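Local structure of iron transport multicopper oxidase FET3 (Saccharomyces cerevisiae, 1ZPU) at residues E164-N169 and V263-L268. The protein oxidises ferrous to ferric iron with a set of four copper ions, reducing dioxygen to water, for high-affinity iron uptake through the permease FTR1. Residues are numbered along the deposited sequence; the frame is centred on the assembly and turned at random.
Sequences EPIPQN and VIPSDL. With MAN (alpha-D-mannopyranose), chain H; MAN (alpha-D-mannopyranose), chain B.
Ile166 overlaps the loop 263-268 with both its branches. Ile166 CD1 ends 3.5 Å from Val263 CG2, the two side chains crossing at about a right angle, while Ile166 CG2, anti to the backbone N because chi1 is -67°, lies 3.8 Å from Pro265 CD. The end of Leu268 brings CD1 against Gln168 O and CD2 to within 4.2 Å of Ile166 CG2; Phe256 of strand 250-256 also packs on Leu268. Gln168 turns the other way, its bent chain bringing NE2 back to Ile166 O at 2.7 Å, with OE1 bonded to His144 N. Gln168 and Asn169 face Trp142 in a classic beta bulge where strand 169-172 joins its sheet in the second cupredoxin domain. Beside it, Asn169 ND2 donates to O2 of a mannose of an N-linked glycan at 3.1 Å, a fairly straight bond (160°). A leucine in place of Asn169 would probably leave this O2 without its amide donor and the sugar less firmly positioned. Asp267 OD1 accepts a hydrogen bond from O2 of a second mannose, 2.6 Å away. With no hydrogen bond between the two loops, apolar contacts join them, while Asn169 and Asp267 turn polar groups to the glycan.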
loop_
_atom_site.group_PDB
_atom_site.type_symbol
_atom_site.label_atom_id
_atom_site.label_comp_id
_atom_site.label_asym_id
_atom_site.label_seq_id
_atom_site.Cartn_x
_atom_site.Cartn_y
_atom_site.Cartn_z
ATOM N N GLU A 164 -12.449 -4.564 -12.866
ATOM C CA GLU A 164 -11.412 -3.551 -12.777
ATOM C C GLU A 164 -10.793 -3.322 -14.145
ATOM O O GLU A 164 -10.543 -4.297 -14.862
ATOM C CB GLU A 164 -10.343 -4.087 -11.828
ATOM C CG GLU A 164 -10.377 -5.618 -11.814
ATOM C CD GLU A 164 -10.481 -6.128 -10.418
ATOM O OE1 GLU A 164 -10.140 -7.312 -10.144
ATOM O OE2 GLU A 164 -10.888 -5.305 -9.578
ATOM N N PRO A 165 -10.522 -2.048 -14.505
ATOM C CA PRO A 165 -9.937 -1.706 -15.809
ATOM C C PRO A 165 -8.571 -2.336 -16.034
ATOM O O PRO A 165 -7.749 -2.370 -15.141
ATOM C CB PRO A 165 -9.804 -0.184 -15.758
ATOM C CG PRO A 165 -9.940 0.177 -14.362
ATOM C CD PRO A 165 -10.766 -0.851 -13.688
ATOM N N ILE A 166 -8.346 -2.809 -17.248
ATOM C CA ILE A 166 -7.147 -3.550 -17.597
ATOM C C ILE A 166 -6.038 -2.623 -18.082
ATOM O O ILE A 166 -6.270 -1.810 -18.977
ATOM C CB ILE A 166 -7.508 -4.622 -18.635
ATOM C CG1 ILE A 166 -8.419 -5.650 -17.965
ATOM C CG2 ILE A 166 -6.268 -5.306 -19.185
ATOM C CD1 ILE A 166 -9.506 -6.132 -18.842
ATOM N N PRO A 167 -4.834 -2.738 -17.477
ATOM C CA PRO A 167 -3.677 -1.887 -17.794
ATOM C C PRO A 167 -3.078 -2.237 -19.152
ATOM O O PRO A 167 -3.412 -3.274 -19.712
ATOM C CB PRO A 167 -2.686 -2.211 -16.680
ATOM C CG PRO A 167 -3.089 -3.494 -16.131
ATOM C CD PRO A 167 -4.527 -3.740 -16.445
ATOM N N GLN A 168 -2.203 -1.387 -19.682
ATOM C CA GLN A 168 -1.711 -1.586 -21.030
ATOM C C GLN A 168 -0.341 -2.217 -21.089
ATOM O O GLN A 168 -0.002 -2.836 -22.091
ATOM C CB GLN A 168 -1.749 -0.282 -21.815
ATOM C CG GLN A 168 -3.122 0.017 -22.440
ATOM C CD GLN A 168 -4.226 0.145 -21.394
ATOM O OE1 GLN A 168 -4.371 1.179 -20.747
ATOM N NE2 GLN A 168 -4.994 -0.920 -21.216
ATOM N N ASN A 169 0.435 -2.071 -20.014
ATOM C CA ASN A 169 1.791 -2.600 -19.941
ATOM C C ASN A 169 2.339 -2.640 -18.532
ATOM O O ASN A 169 1.895 -1.894 -17.662
ATOM C CB ASN A 169 2.750 -1.746 -20.780
ATOM C CG ASN A 169 2.943 -2.287 -22.177
ATOM O OD1 ASN A 169 3.263 -3.481 -22.378
ATOM N ND2 ASN A 169 2.745 -1.422 -23.161
ATOM N N VAL A 263 -10.425 -9.905 -18.026
ATOM C CA VAL A 263 -10.202 -10.583 -19.301
ATOM C C VAL A 263 -8.773 -10.271 -19.738
ATOM O O VAL A 263 -8.204 -9.274 -19.329
ATOM C CB VAL A 263 -11.222 -10.128 -20.418
ATOM C CG1 VAL A 263 -12.667 -10.438 -20.014
ATOM C CG2 VAL A 263 -11.085 -8.653 -20.751
ATOM N N ILE A 264 -8.183 -11.124 -20.559
ATOM C CA ILE A 264 -6.853 -10.844 -21.077
ATOM C C ILE A 264 -6.977 -10.392 -22.534
ATOM O O ILE A 264 -7.306 -11.208 -23.400
ATOM C CB ILE A 264 -5.922 -12.074 -20.973
ATOM C CG1 ILE A 264 -5.769 -12.494 -19.509
ATOM C CG2 ILE A 264 -4.576 -11.761 -21.612
ATOM C CD1 ILE A 264 -5.090 -13.826 -19.304
ATOM N N PRO A 265 -6.745 -9.090 -22.809
ATOM C CA PRO A 265 -6.763 -8.634 -24.206
ATOM C C PRO A 265 -5.647 -9.319 -24.971
ATOM O O PRO A 265 -4.547 -9.489 -24.443
ATOM C CB PRO A 265 -6.505 -7.137 -24.108
ATOM C CG PRO A 265 -5.955 -6.912 -22.748
ATOM C CD PRO A 265 -6.462 -7.999 -21.862
ATOM N N SER A 266 -5.935 -9.729 -26.200
ATOM C CA SER A 266 -5.045 -10.614 -26.956
ATOM C C SER A 266 -3.691 -9.987 -27.336
ATOM O O SER A 266 -2.756 -10.705 -27.701
ATOM C CB SER A 266 -5.763 -11.090 -28.206
ATOM O OG SER A 266 -6.302 -9.970 -28.877
ATOM N N ASP A 267 -3.585 -8.663 -27.244
ATOM C CA ASP A 267 -2.345 -7.981 -27.621
ATOM C C ASP A 267 -1.516 -7.544 -26.420
ATOM O O ASP A 267 -0.376 -7.084 -26.585
ATOM C CB ASP A 267 -2.611 -6.781 -28.523
ATOM C CG ASP A 267 -3.316 -5.652 -27.800
ATOM O OD1 ASP A 267 -2.962 -4.485 -28.074
ATOM O OD2 ASP A 267 -4.222 -5.917 -26.967
ATOM N N LEU A 268 -2.077 -7.697 -25.219
ATOM C CA LEU A 268 -1.380 -7.305 -23.986
ATOM C C LEU A 268 -0.144 -8.152 -23.733
ATOM O O LEU A 268 -0.237 -9.367 -23.552
ATOM C CB LEU A 268 -2.297 -7.383 -22.759
ATOM C CG LEU A 268 -1.651 -7.168 -21.386
ATOM C CD1 LEU A 268 -0.931 -5.834 -21.312
ATOM C CD2 LEU A 268 -2.686 -7.268 -20.286
HETATM C C1 MAN H . 1.337 -2.988 -27.689
HETATM C C2 MAN H . 1.914 -3.771 -26.515
HETATM C C3 MAN H . 0.834 -4.132 -25.505
HETATM C C4 MAN H . 0.016 -2.899 -25.152
HETATM C C5 MAN H . -0.556 -2.265 -26.401
HETATM C C6 MAN H . -1.302 -0.998 -26.031
HETATM O O2 MAN H . 2.859 -2.972 -25.859
HETATM O O3 MAN H . 1.422 -4.636 -24.325
HETATM O O4 MAN H . -1.031 -3.249 -24.289
HETATM O O5 MAN H . 0.514 -1.921 -27.253
HETATM O O6 MAN H . -1.684 -0.367 -27.232
HETATM C C1 MAN B . -0.608 -2.121 -31.715
HETATM C C2 MAN B . -0.621 -2.571 -30.262
HETATM C C3 MAN B . 0.685 -3.268 -29.897
HETATM C C4 MAN B . 1.015 -4.363 -30.899
HETATM C C5 MAN B . 0.962 -3.841 -32.335
HETATM C C6 MAN B . 1.198 -4.947 -33.356
HETATM O O2 MAN B . -1.675 -3.476 -30.101
HETATM O O3 MAN B . 0.640 -3.842 -28.608
HETATM O O4 MAN B . 2.320 -4.796 -30.606
HETATM O O5 MAN B . -0.279 -3.206 -32.582
HETATM O O6 MAN B . 0.641 -6.168 -32.920
#